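Local coordinates for protein acinetobacter secreted protease CpaA (Acinetobacter nosocomialis M2, PDB 6O38) that is probably a zinc-dependent protease, secreted by the type II system with the help of its chaperone CpaB, at residues Ile375-Val380 / Ala494-Glu499; Ala414-Arg419 / His498-Asn503; Trp472-Ala477 / Asn481-Asn486; Arg397-Val402 / Leu418-Tyr423. One frame throughout, in Å; residues are numbered along the deposited sequence.

Strand 375-380 comes first and makes interaction 1 with 494-499, 114 residues later. That long loop encloses interactions 3 and 4. Interaction 4 closes first, packing helix segment 397-402 on strand segment 418-423. Interaction 2 opens on the same strand, at 414-419. It starts inside the loop of interaction 1 and ends at 498-503, on the same stretch of helix 496-504. Interaction 3 is a local hairpin, 472-477 with 481-486, nested inside the loops of interactions 1 and 2. Together the contacts tie the neighbouring strands 367-381 and 416-425, helix 391-411 and the hairpin to the helix that carries two of the zinc-binding histidines.

Interaction 1 of 4, residues Ile375-Val380 / Ala494-Glu499; sequences IDMLLV and AAMRHE. With ZN (zinc ion), chain M.
Met496 meets Met377 and Leu379 in a small, buried, apolar contact between the zinc-binding helix and strand 367-381. Met377 and Met496 are both selenomethionines. The backbones stay well apart, with the nearest pair of CA atoms, Leu379 and Met496, 11.0 Å from each other. Side chains alone bridge this gap, and no hydrogen bond crosses it.

Met496 does most of the reaching. Its CG is turned away from the backbone N (chi1 -172°), and the chain runs straight on from there. This carries the terminal methyl to the strand. Met496 CE lies 4.1 Å from Leu379 CD2, and the two side chains cross at about a right angle. Met496 CE is also 4.2 Å from Met377 CE. Unlike Met496, Met377 is folded back on itself, with all three torsions near -65°. Helix 391-411 and strand 416-425 also pack on Met496, through Val402 and Leu418.

His498 points to the opposite side of the helix and binds zinc through NE2 at 2.2 Å. Its ND1 is hydrogen-bonded to Ala526 O, which helps fix the rotation of the ring. The zinc is also held by His502, His508 and Asp170 of the chaperone CpaB. One side of the helix thus rests on the sheet and the other carries the metal, as in zinc metallopeptidases with an HExxH helix.

Interaction 2 of 4, residues Ala414-Arg419 / His498-Asn503; sequences ARFYLR and HEVGHN. With ZN (zinc ion), chain M; SO4 (sulfate ion), chain O.
Val500 is unusual here in carrying the helix side of the contact alone, with one methyl for each of two strand residues. With chi1 168°, CG1 lies anti to the backbone N and CG2 anti to the carbonyl carbon; CG1 faces Phe416 and CG2 faces Leu418. Val500 CG2 and Leu418 CD1 approach tip to tip at 4.0 Å. Val500 CG1 comes to the Phe416 ring from an oblique direction and is 4.4 Å from CE2. All three residues are buried, and the packing is purely apolar.

Arg419 leaves the strand in another direction, in an extended chain. Its NH2 makes a salt bridge with Asp376, and its NE is bonded to Asn355 O. A sulfate, probably from the crystallisation liquor, is modelled too close to Arg419 NH1 for its geometry to be relied on.

On the helix, His498 and His502 stand on the side away from Val500. His502 NE2 binds the zinc at 2.1 Å, joining His498 NE2 on the same ion. His508 and Asp170 of CpaB complete the site. The two helical histidines, four residues apart with Glu499 between them, are typical of the HExxH zinc-binding motif of metallopeptidases.

Interaction 3 of 4, residues Trp472-Ala477 / Asn481-Asn486; sequences WAWINA and NMIGAN
Asn481 opens the second segment against Trp474 and Ala477. Its CB is 3.8 Å from Ala477 CB. Its OD1 sits over one face of the Trp474 indole, 4.0 Å above the plane and near the rim, with the amide tilted 39° against the ring. That oxygen is bonded to Arg441 NH1. Met482, a selenomethionine, is the centre of an inverse gamma turn, and its SE is 4.2 Å from Ala477 CB. Ile483 follows with CG2 in the indole plane, at the edge, 3.5 Å from Trp474 CD1. Gly484 pairs with Ala473 as an antiparallel, non-hydrogen-bonded pair. Ala485 makes the hydrogen-bonded pair with Trp472. Trp472 N gives a nearly straight bond (168°) to Ala485 O at 2.9 Å, and Ala485 N returns one to Trp472 O at 2.8 Å. Asn486 OD1 is hydrogen-bonded to Tyr459 OH of strand 457-462.

Trp474 is further held by NE1 to Ile437 O, and its ring meets His175 of the chaperone CpaB. The hairpin is therefore set by two backbone bonds at its open end. Near the turn, Trp474 packs on both aliphatic Ile483 and polar Asn481, whose backbone carbonyl lies against the indole and Ala477. The Arg441 charge probably polarises the Asn481 amide.

Interaction 4 of 4, residues Arg397-Val402 / Leu418-Tyr423; sequences RMIEGV and LRDVGY. With SO4 (sulfate ion), chain O.
Met398 and Tyr423 meet at the edge of the tyrosine ring, not over its face. Met398, a selenomethionine, places SE 4.1 Å from Tyr423 CE1 and 5.3 Å from the ring centroid. The direction is 78° off the ring normal, so this is an edge-on Met-aromatic contact. Met398 CG stands anti to the carbonyl carbon (chi1 -52°), and the chain stays extended at the next bond, which carries SE to the ring edge.

One residue further along the helix, Ile399 crosses Asp420 at about a right angle. Ile399 CD1 touches the carboxylate, 3.7 Å from Asp420 OD2. This is van der Waals contact only.

Val402 makes the third contact, at the other end of the strand segment. Its CG1 is 3.9 Å from Leu418 CB and 3.7 Å from Leu418 O. The two side chains slant past each other. No hydrogen bond joins the two segments.

The axes of helix segment 397-402 and strand segment 418-423 approach to 9.4 Å and run roughly antiparallel, at 150°. Arg397 and Glu400 take no part, and make salt bridges to Glu153 and Arg113 of the chaperone CpaB. Helix 391-411 thus lies between the chaperone and strand 416-425, which pairs in parallel with strand 367-381, while Met398 also touches Tyr459 and Gln461 of strand 457-462.

Interaction 1 of 4, residues Ile375-Val380 / Ala494-Glu499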
loop_
_atom_site.group_PDB
_atom_site.type_symbol
_atom_site.label_atom_id
_atom_site.label_comp_id
_atom_site.label_asym_id
_atom_site.label_seq_id
_atom_site.Cartn_x
_atom_site.Cartn_y
_atom_site.Cartn_z
ATOM N N ILE A 375 10.083 7.428 20.764
ATOM C CA ILE A 375 9.408 8.633 21.230
ATOM C C ILE A 375 8.178 8.196 22.016
ATOM O O ILE A 375 7.215 7.677 21.443
ATOM C CB ILE A 375 9.030 9.556 20.064
ATOM C CG1 ILE A 375 10.283 9.988 19.299
ATOM C CG2 ILE A 375 8.264 10.771 20.571
ATOM C CD1 ILE A 375 9.995 10.858 18.095
ATOM N N ASP A 376 8.210 8.400 23.331
ATOM C CA ASP A 376 7.101 8.000 24.187
ATOM C C ASP A 376 5.968 9.013 24.076
ATOM O O ASP A 376 6.193 10.224 24.164
ATOM C CB ASP A 376 7.563 7.876 25.638
ATOM C CG ASP A 376 8.442 6.661 25.868
ATOM O OD1 ASP A 376 8.403 5.732 25.034
ATOM O OD2 ASP A 376 9.170 6.634 26.883
HETATM N N MSE A 377 4.749 8.516 23.882
HETATM C CA MSE A 377 3.596 9.384 23.681
HETATM C C MSE A 377 2.510 9.168 24.732
HETATM O O MSE A 377 2.262 8.042 25.165
HETATM C CB MSE A 377 3.007 9.167 22.284
HETATM C CG MSE A 377 3.948 9.526 21.144
HETATM SE SE MSE A 377 4.226 11.447 20.957
HETATM C CE MSE A 377 2.399 11.976 20.535
ATOM N N LEU A 378 1.867 10.260 25.136
ATOM C CA LEU A 378 0.717 10.218 26.029
ATOM C C LEU A 378 -0.544 10.441 25.205
ATOM O O LEU A 378 -0.687 11.480 24.552
ATOM C CB LEU A 378 0.834 11.275 27.127
ATOM C CG LEU A 378 -0.436 11.544 27.939
ATOM C CD1 LEU A 378 -0.873 10.298 28.695
ATOM C CD2 LEU A 378 -0.233 12.713 28.892
ATOM N N LEU A 379 -1.450 9.469 25.232
ATOM C CA LEU A 379 -2.683 9.526 24.458
ATOM C C LEU A 379 -3.807 10.037 25.350
ATOM O O LEU A 379 -4.105 9.434 26.387
ATOM C CB LEU A 379 -3.027 8.153 23.882
ATOM C CG LEU A 379 -1.924 7.492 23.050
ATOM C CD1 LEU A 379 -2.400 6.167 22.472
ATOM C CD2 LEU A 379 -1.446 8.424 21.946
ATOM N N VAL A 380 -4.428 11.141 24.945
ATOM C CA VAL A 380 -5.519 11.762 25.688
ATOM C C VAL A 380 -6.770 11.718 24.823
ATOM O O VAL A 380 -6.755 12.186 23.679
ATOM C CB VAL A 380 -5.182 13.210 26.089
ATOM C CG1 VAL A 380 -6.270 13.776 26.988
ATOM C CG2 VAL A 380 -3.827 13.271 26.774
ATOM N N ALA A 494 -5.561 8.248 10.247
ATOM C CA ALA A 494 -4.382 8.547 9.448
ATOM C C ALA A 494 -3.851 9.954 9.685
ATOM O O ALA A 494 -2.796 10.302 9.144
ATOM C CB ALA A 494 -4.690 8.358 7.960
ATOM N N ALA A 495 -4.556 10.766 10.476
ATOM C CA ALA A 495 -4.128 12.131 10.752
ATOM C C ALA A 495 -2.968 12.201 11.734
ATOM O O ALA A 495 -2.249 13.208 11.748
ATOM C CB ALA A 495 -5.301 12.951 11.290
HETATM N N MSE A 496 -2.769 11.170 12.550
HETATM C CA MSE A 496 -1.734 11.205 13.578
HETATM C C MSE A 496 -0.338 11.286 12.974
HETATM O O MSE A 496 0.470 12.119 13.383
HETATM C CB MSE A 496 -1.826 9.984 14.490
HETATM C CG MSE A 496 -0.897 10.075 15.688
HETATM SE SE MSE A 496 -0.819 8.458 16.764
HETATM C CE MSE A 496 0.237 9.149 18.250
ATOM N N ARG A 497 -0.056 10.415 12.000
ATOM C CA ARG A 497 1.237 10.463 11.328
ATOM C C ARG A 497 1.457 11.789 10.617
ATOM O O ARG A 497 2.608 12.155 10.353
ATOM C CB ARG A 497 1.364 9.308 10.331
ATOM C CG ARG A 497 0.465 9.420 9.110
ATOM C CD ARG A 497 0.800 8.343 8.091
ATOM N NE ARG A 497 -0.062 8.402 6.915
ATOM C CZ ARG A 497 -0.068 7.488 5.950
ATOM N NH1 ARG A 497 0.742 6.441 6.023
ATOM N NH2 ARG A 497 -0.885 7.618 4.913
ATOM N N HIS A 498 0.382 12.518 10.312
ATOM C CA HIS A 498 0.512 13.842 9.717
ATOM C C HIS A 498 0.842 14.890 10.772
ATOM O O HIS A 498 1.745 15.712 10.581
ATOM C CB HIS A 498 -0.775 14.208 8.973
ATOM C CG HIS A 498 -0.741 15.563 8.336
ATOM N ND1 HIS A 498 -0.263 15.774 7.061
ATOM C CD2 HIS A 498 -1.135 16.774 8.795
ATOM C CE1 HIS A 498 -0.360 17.058 6.763
ATOM N NE2 HIS A 498 -0.887 17.686 7.799
ATOM N N GLU A 499 0.120 14.873 11.895
ATOM C CA GLU A 499 0.375 15.847 12.951
ATOM C C GLU A 499 1.719 15.598 13.623
ATOM O O GLU A 499 2.431 16.548 13.968
ATOM C CB GLU A 499 -0.759 15.819 13.976
ATOM C CG GLU A 499 -2.138 16.084 13.384
ATOM C CD GLU A 499 -2.209 17.380 12.591
ATOM O OE1 GLU A 499 -2.920 17.412 11.565
ATOM O OE2 GLU A 499 -1.545 18.364 12.982
HETATM ZN ZN ZN M . -0.722 19.850 8.312
#

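Interaction 2 of 4, residues Ala414-Arg419 / His498-Asn503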
loop_
_atom_site.group_PDB
_atom_site.type_symbol
_atom_site.label_atom_id
_atom_site.label_comp_id
_atom_site.label_asym_id
_atom_site.label_seq_id
_atom_site.Cartn_x
_atom_site.Cartn_y
_atom_site.Cartn_z
ATOM N N ALA A 414 12.869 6.178 8.481
ATOM C CA ALA A 414 12.845 7.207 9.510
ATOM C C ALA A 414 13.244 6.594 10.845
ATOM O O ALA A 414 12.686 5.574 11.262
ATOM C CB ALA A 414 11.459 7.842 9.605
ATOM N N ARG A 415 14.213 7.215 11.514
ATOM C CA ARG A 415 14.812 6.633 12.714
ATOM C C ARG A 415 14.009 7.002 13.962
ATOM O O ARG A 415 14.517 7.589 14.917
ATOM C CB ARG A 415 16.264 7.076 12.842
ATOM C CG ARG A 415 17.151 6.659 11.680
ATOM C CD ARG A 415 18.619 6.733 12.058
ATOM N NE ARG A 415 19.493 6.548 10.904
ATOM C CZ ARG A 415 19.941 7.539 10.140
ATOM N NH1 ARG A 415 19.602 8.793 10.410
ATOM N NH2 ARG A 415 20.732 7.280 9.108
ATOM N N PHE A 416 12.727 6.644 13.943
ATOM C CA PHE A 416 11.898 6.829 15.127
ATOM C C PHE A 416 10.734 5.850 15.098
ATOM O O PHE A 416 10.292 5.415 14.033
ATOM C CB PHE A 416 11.380 8.269 15.245
ATOM C CG PHE A 416 10.129 8.539 14.454
ATOM C CD1 PHE A 416 10.194 8.819 13.100
ATOM C CD2 PHE A 416 8.888 8.530 15.072
ATOM C CE1 PHE A 416 9.045 9.076 12.375
ATOM C CE2 PHE A 416 7.735 8.782 14.351
ATOM C CZ PHE A 416 7.814 9.056 12.999
ATOM N N TYR A 417 10.254 5.512 16.293
ATOM C CA TYR A 417 9.009 4.785 16.484
ATOM C C TYR A 417 8.215 5.466 17.587
ATOM O O TYR A 417 8.787 6.040 18.517
ATOM C CB TYR A 417 9.235 3.315 16.868
ATOM C CG TYR A 417 9.770 2.429 15.768
ATOM C CD1 TYR A 417 8.928 1.918 14.789
ATOM C CD2 TYR A 417 11.112 2.071 15.729
ATOM C CE1 TYR A 417 9.410 1.095 13.789
ATOM C CE2 TYR A 417 11.603 1.248 14.735
ATOM C CZ TYR A 417 10.749 0.763 13.768
ATOM O OH TYR A 417 11.238 -0.057 12.777
ATOM N N LEU A 418 6.892 5.401 17.478
ATOM C CA LEU A 418 6.015 5.906 18.523
ATOM C C LEU A 418 5.646 4.771 19.467
ATOM O O LEU A 418 5.295 3.673 19.022
ATOM C CB LEU A 418 4.754 6.536 17.930
ATOM C CG LEU A 418 4.937 7.847 17.166
ATOM C CD1 LEU A 418 3.585 8.466 16.847
ATOM C CD2 LEU A 418 5.806 8.819 17.952
ATOM N N ARG A 419 5.743 5.035 20.767
ATOM C CA ARG A 419 5.361 4.082 21.802
ATOM C C ARG A 419 4.407 4.776 22.759
ATOM O O ARG A 419 4.756 5.807 23.344
ATOM C CB ARG A 419 6.595 3.555 22.543
ATOM C CG ARG A 419 6.306 2.872 23.870
ATOM C CD ARG A 419 7.564 2.204 24.408
ATOM N NE ARG A 419 7.411 1.742 25.785
ATOM C CZ ARG A 419 7.919 2.368 26.842
ATOM N NH1 ARG A 419 7.732 1.876 28.059
ATOM N NH2 ARG A 419 8.620 3.483 26.684
ATOM N N HIS A 498 0.382 12.518 10.312
ATOM C CA HIS A 498 0.512 13.842 9.717
ATOM C C HIS A 498 0.842 14.890 10.772
ATOM O O HIS A 498 1.745 15.712 10.581
ATOM C CB HIS A 498 -0.775 14.208 8.973
ATOM C CG HIS A 498 -0.741 15.563 8.336
ATOM N ND1 HIS A 498 -0.263 15.774 7.061
ATOM C CD2 HIS A 498 -1.135 16.774 8.795
ATOM C CE1 HIS A 498 -0.360 17.058 6.763
ATOM N NE2 HIS A 498 -0.887 17.686 7.799
ATOM N N GLU A 499 0.120 14.873 11.895
ATOM C CA GLU A 499 0.375 15.847 12.951
ATOM C C GLU A 499 1.719 15.598 13.623
ATOM O O GLU A 499 2.431 16.548 13.968
ATOM C CB GLU A 499 -0.759 15.819 13.976
ATOM C CG GLU A 499 -2.138 16.084 13.384
ATOM C CD GLU A 499 -2.209 17.380 12.591
ATOM O OE1 GLU A 499 -2.920 17.412 11.565
ATOM O OE2 GLU A 499 -1.545 18.364 12.982
ATOM N N VAL A 500 2.082 14.329 13.826
ATOM C CA VAL A 500 3.389 14.014 14.399
ATOM C C VAL A 500 4.500 14.457 13.455
ATOM O O VAL A 500 5.564 14.913 13.893
ATOM C CB VAL A 500 3.479 12.510 14.726
ATOM C CG1 VAL A 500 4.911 12.109 15.055
ATOM C CG2 VAL A 500 2.552 12.166 15.883
ATOM N N GLY A 501 4.266 14.339 12.146
ATOM C CA GLY A 501 5.212 14.883 11.182
ATOM C C GLY A 501 5.463 16.364 11.386
ATOM O O GLY A 501 6.603 16.827 11.305
ATOM N N HIS A 502 4.400 17.128 11.649
ATOM C CA HIS A 502 4.563 18.540 11.980
ATOM C C HIS A 502 5.407 18.709 13.238
ATOM O O HIS A 502 6.336 19.523 13.273
ATOM C CB HIS A 502 3.196 19.203 12.157
ATOM C CG HIS A 502 2.523 19.561 10.868
ATOM N ND1 HIS A 502 3.098 20.401 9.938
ATOM C CD2 HIS A 502 1.322 19.201 10.359
ATOM C CE1 HIS A 502 2.281 20.539 8.909
ATOM N NE2 HIS A 502 1.196 19.820 9.139
ATOM N N ASN A 503 5.091 17.942 14.287
ATOM C CA ASN A 503 5.871 17.998 15.521
ATOM C C ASN A 503 7.346 17.717 15.260
ATOM O O ASN A 503 8.223 18.316 15.893
ATOM C CB ASN A 503 5.314 17.005 16.540
ATOM C CG ASN A 503 4.020 17.480 17.173
ATOM O OD1 ASN A 503 3.683 18.663 17.112
ATOM N ND2 ASN A 503 3.290 16.559 17.790
HETATM ZN ZN ZN M . -0.722 19.850 8.312
HETATM S S SO4 O . 8.877 1.334 31.109
HETATM O O1 SO4 O . 9.343 2.664 30.729
HETATM O O2 SO4 O . 9.966 0.602 31.749
HETATM O O3 SO4 O . 7.759 1.457 32.041
HETATM O O4 SO4 O . 8.439 0.610 29.919
#

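Interaction 3 of 4, residues Trp472-Ala477 / Asn481-Asn486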
loop_
_atom_site.group_PDB
_atom_site.type_symbol
_atom_site.label_atom_id
_atom_site.label_comp_id
_atom_site.label_asym_id
_atom_site.label_seq_id
_atom_site.Cartn_x
_atom_site.Cartn_y
_atom_site.Cartn_z
ATOM N N TRP A 472 -4.309 19.674 14.333
ATOM C CA TRP A 472 -3.434 20.754 14.765
ATOM C C TRP A 472 -2.194 20.172 15.428
ATOM O O TRP A 472 -2.280 19.185 16.162
ATOM C CB TRP A 472 -4.149 21.703 15.734
ATOM C CG TRP A 472 -5.280 22.457 15.108
ATOM C CD1 TRP A 472 -6.610 22.168 15.206
ATOM C CD2 TRP A 472 -5.182 23.616 14.272
ATOM N NE1 TRP A 472 -7.346 23.082 14.491
ATOM C CE2 TRP A 472 -6.493 23.980 13.907
ATOM C CE3 TRP A 472 -4.113 24.383 13.799
ATOM C CZ2 TRP A 472 -6.764 25.077 13.092
ATOM C CZ3 TRP A 472 -4.383 25.472 12.991
ATOM C CH2 TRP A 472 -5.698 25.810 12.646
ATOM N N ALA A 473 -1.045 20.800 15.168
ATOM C CA ALA A 473 0.223 20.399 15.767
ATOM C C ALA A 473 1.286 21.469 15.551
ATOM O O ALA A 473 1.432 21.990 14.440
ATOM C CB ALA A 473 0.699 19.063 15.191
ATOM N N TRP A 474 2.026 21.806 16.604
ATOM C CA TRP A 474 3.114 22.766 16.478
ATOM C C TRP A 474 4.239 22.192 15.624
ATOM O O TRP A 474 4.621 21.028 15.772
ATOM C CB TRP A 474 3.643 23.151 17.860
ATOM C CG TRP A 474 2.590 23.715 18.765
ATOM C CD1 TRP A 474 1.933 23.059 19.765
ATOM C CD2 TRP A 474 2.080 25.055 18.760
ATOM N NE1 TRP A 474 1.039 23.905 20.378
ATOM C CE2 TRP A 474 1.111 25.136 19.780
ATOM C CE3 TRP A 474 2.347 26.192 17.991
ATOM C CZ2 TRP A 474 0.407 26.309 20.051
ATOM C CZ3 TRP A 474 1.647 27.354 18.261
ATOM C CH2 TRP A 474 0.690 27.404 19.283
ATOM N N ILE A 475 4.771 23.018 14.728
ATOM C CA ILE A 475 5.819 22.602 13.803
ATOM C C ILE A 475 7.174 22.775 14.474
ATOM O O ILE A 475 7.463 23.834 15.046
ATOM C CB ILE A 475 5.745 23.399 12.491
ATOM C CG1 ILE A 475 4.373 23.217 11.838
ATOM C CG2 ILE A 475 6.854 22.968 11.545
ATOM C CD1 ILE A 475 4.302 23.709 10.410
ATOM N N ASN A 476 8.008 21.734 14.401
ATOM C CA ASN A 476 9.353 21.741 14.978
ATOM C C ASN A 476 9.284 22.054 16.474
ATOM O O ASN A 476 9.893 22.999 16.978
ATOM C CB ASN A 476 10.266 22.726 14.238
ATOM C CG ASN A 476 11.732 22.522 14.564
ATOM O OD1 ASN A 476 12.168 21.408 14.850
ATOM N ND2 ASN A 476 12.503 23.603 14.521
ATOM N N ALA A 477 8.521 21.224 17.178
ATOM C CA ALA A 477 8.100 21.538 18.535
ATOM C C ALA A 477 9.219 21.282 19.535
ATOM O O ALA A 477 9.892 20.249 19.481
ATOM C CB ALA A 477 6.869 20.712 18.904
ATOM N N ASN A 481 6.196 22.476 23.390
ATOM C CA ASN A 481 5.209 22.492 22.319
ATOM C C ASN A 481 4.947 21.112 21.730
ATOM O O ASN A 481 4.225 21.004 20.734
ATOM C CB ASN A 481 5.648 23.450 21.210
ATOM C CG ASN A 481 5.551 24.904 21.622
ATOM O OD1 ASN A 481 4.523 25.350 22.130
ATOM N ND2 ASN A 481 6.625 25.655 21.402
HETATM N N MSE A 482 5.504 20.061 22.320
HETATM C CA MSE A 482 5.345 18.718 21.779
HETATM C C MSE A 482 3.940 18.189 22.045
HETATM O O MSE A 482 3.725 17.411 22.974
HETATM C CB MSE A 482 6.392 17.773 22.375
HETATM C CG MSE A 482 6.478 16.426 21.680
HETATM SE SE MSE A 482 7.056 16.578 19.826
HETATM C CE MSE A 482 6.680 14.754 19.246
ATOM N N ILE A 483 2.983 18.619 21.226
ATOM C CA ILE A 483 1.590 18.211 21.383
ATOM C C ILE A 483 0.919 18.231 20.015
ATOM O O ILE A 483 1.198 19.098 19.182
ATOM C CB ILE A 483 0.851 19.117 22.396
ATOM C CG1 ILE A 483 -0.586 18.636 22.610
ATOM C CG2 ILE A 483 0.879 20.572 21.950
ATOM C CD1 ILE A 483 -1.313 19.363 23.719
ATOM N N GLY A 484 0.043 17.254 19.784
ATOM C CA GLY A 484 -0.714 17.187 18.552
ATOM C C GLY A 484 -2.137 16.750 18.837
ATOM O O GLY A 484 -2.427 16.148 19.874
ATOM N N ALA A 485 -3.031 17.074 17.905
ATOM C CA ALA A 485 -4.442 16.787 18.116
ATOM C C ALA A 485 -5.163 16.625 16.786
ATOM O O ALA A 485 -4.802 17.246 15.783
ATOM C CB ALA A 485 -5.116 17.888 18.944
ATOM N N ASN A 486 -6.189 15.774 16.796
ATOM C CA ASN A 486 -7.162 15.692 15.717
ATOM C C ASN A 486 -8.522 15.376 16.323
ATOM O O ASN A 486 -8.625 14.945 17.474
ATOM C CB ASN A 486 -6.784 14.638 14.662
ATOM C CG ASN A 486 -6.807 13.222 15.206
ATOM O OD1 ASN A 486 -5.770 12.666 15.557
ATOM N ND2 ASN A 486 -7.992 12.622 15.256
#

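Interaction 4 of 4, residues Arg397-Val402 / Leu418-Tyr423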
loop_
_atom_site.group_PDB
_atom_site.type_symbol
_atom_site.label_atom_id
_atom_site.label_comp_id
_atom_site.label_asym_id
_atom_site.label_seq_id
_atom_site.Cartn_x
_atom_site.Cartn_y
_atom_site.Cartn_z
ATOM N N ARG A 397 -8.957 3.553 18.315
ATOM C CA ARG A 397 -8.742 4.494 17.221
ATOM C C ARG A 397 -7.341 5.091 17.268
ATOM O O ARG A 397 -6.686 5.239 16.230
ATOM C CB ARG A 397 -9.797 5.599 17.273
ATOM C CG ARG A 397 -9.992 6.347 15.966
ATOM C CD ARG A 397 -11.039 7.434 16.128
ATOM N NE ARG A 397 -11.515 7.944 14.846
ATOM C CZ ARG A 397 -11.034 9.029 14.249
ATOM N NH1 ARG A 397 -10.053 9.720 14.813
ATOM N NH2 ARG A 397 -11.532 9.420 13.085
HETATM N N MSE A 398 -6.865 5.434 18.460
HETATM C CA MSE A 398 -5.557 6.062 18.607
HETATM C C MSE A 398 -4.426 5.061 18.395
HETATM O O MSE A 398 -3.372 5.413 17.864
HETATM C CB MSE A 398 -5.434 6.717 19.984
HETATM C CG MSE A 398 -6.586 7.648 20.323
HETATM SE SE MSE A 398 -6.206 8.821 21.830
HETATM C CE MSE A 398 -4.783 9.883 21.023
ATOM N N ILE A 399 -4.651 3.814 18.814
ATOM C CA ILE A 399 -3.636 2.777 18.640
ATOM C C ILE A 399 -3.380 2.524 17.160
ATOM O O ILE A 399 -2.228 2.383 16.729
ATOM C CB ILE A 399 -4.055 1.489 19.374
ATOM C CG1 ILE A 399 -3.981 1.693 20.889
ATOM C CG2 ILE A 399 -3.180 0.319 18.952
ATOM C CD1 ILE A 399 -2.669 2.286 21.363
ATOM N N GLU A 400 -4.445 2.469 16.356
ATOM C CA GLU A 400 -4.270 2.303 14.917
ATOM C C GLU A 400 -3.532 3.488 14.308
ATOM O O GLU A 400 -2.796 3.325 13.329
ATOM C CB GLU A 400 -5.627 2.111 14.238
ATOM C CG GLU A 400 -6.358 0.844 14.657
ATOM C CD GLU A 400 -5.513 -0.409 14.499
ATOM O OE1 GLU A 400 -4.751 -0.499 13.513
ATOM O OE2 GLU A 400 -5.612 -1.304 15.364
ATOM N N GLY A 401 -3.721 4.685 14.868
ATOM C CA GLY A 401 -2.924 5.823 14.441
ATOM C C GLY A 401 -1.453 5.651 14.764
ATOM O O GLY A 401 -0.585 6.055 13.987
ATOM N N VAL A 402 -1.153 5.055 15.920
ATOM C CA VAL A 402 0.236 4.799 16.290
ATOM C C VAL A 402 0.851 3.756 15.363
ATOM O O VAL A 402 1.977 3.919 14.880
ATOM C CB VAL A 402 0.327 4.365 17.764
ATOM C CG1 VAL A 402 1.765 4.038 18.135
ATOM C CG2 VAL A 402 -0.226 5.448 18.675
ATOM N N LEU A 418 6.892 5.401 17.478
ATOM C CA LEU A 418 6.015 5.906 18.523
ATOM C C LEU A 418 5.646 4.771 19.467
ATOM O O LEU A 418 5.295 3.673 19.022
ATOM C CB LEU A 418 4.754 6.536 17.930
ATOM C CG LEU A 418 4.937 7.847 17.166
ATOM C CD1 LEU A 418 3.585 8.466 16.847
ATOM C CD2 LEU A 418 5.806 8.819 17.952
ATOM N N ARG A 419 5.743 5.035 20.767
ATOM C CA ARG A 419 5.361 4.082 21.802
ATOM C C ARG A 419 4.407 4.776 22.759
ATOM O O ARG A 419 4.756 5.807 23.344
ATOM C CB ARG A 419 6.595 3.555 22.543
ATOM C CG ARG A 419 6.306 2.872 23.870
ATOM C CD ARG A 419 7.564 2.204 24.408
ATOM N NE ARG A 419 7.411 1.742 25.785
ATOM C CZ ARG A 419 7.919 2.368 26.842
ATOM N NH1 ARG A 419 7.732 1.876 28.059
ATOM N NH2 ARG A 419 8.620 3.483 26.684
ATOM N N ASP A 420 3.207 4.222 22.915
ATOM C CA ASP A 420 2.243 4.789 23.848
ATOM C C ASP A 420 2.546 4.269 25.249
ATOM O O ASP A 420 2.583 3.055 25.480
ATOM C CB ASP A 420 0.806 4.475 23.421
ATOM C CG ASP A 420 0.385 3.051 23.735
ATOM O OD1 ASP A 420 1.068 2.108 23.282
ATOM O OD2 ASP A 420 -0.627 2.879 24.446
ATOM N N VAL A 421 2.826 5.189 26.170
ATOM C CA VAL A 421 3.158 4.844 27.546
ATOM C C VAL A 421 2.041 5.182 28.513
ATOM O O VAL A 421 2.196 4.964 29.724
ATOM C CB VAL A 421 4.470 5.520 27.986
ATOM C CG1 VAL A 421 5.627 5.016 27.141
ATOM C CG2 VAL A 421 4.349 7.029 27.871
ATOM N N GLY A 422 0.919 5.704 28.025
ATOM C CA GLY A 422 -0.195 6.041 28.885
ATOM C C GLY A 422 -1.426 6.471 28.115
ATOM O O GLY A 422 -1.316 7.053 27.031
ATOM N N TYR A 423 -2.604 6.187 28.663
ATOM C CA TYR A 423 -3.868 6.567 28.042
ATOM C C TYR A 423 -4.788 7.113 29.121
ATOM O O TYR A 423 -5.126 6.398 30.069
ATOM C CB TYR A 423 -4.516 5.374 27.328
ATOM C CG TYR A 423 -5.886 5.662 26.754
ATOM C CD1 TYR A 423 -6.028 6.175 25.471
ATOM C CD2 TYR A 423 -7.037 5.413 27.490
ATOM C CE1 TYR A 423 -7.278 6.436 24.941
ATOM C CE2 TYR A 423 -8.289 5.672 26.970
ATOM C CZ TYR A 423 -8.405 6.183 25.695
ATOM O OH TYR A 423 -9.653 6.439 25.175
HETATM S S SO4 O . 8.877 1.334 31.109
HETATM O O1 SO4 O . 9.343 2.664 30.729
HETATM O O2 SO4 O . 9.966 0.602 31.749
HETATM O O3 SO4 O . 7.759 1.457 32.041
HETATM O O4 SO4 O . 8.439 0.610 29.919
#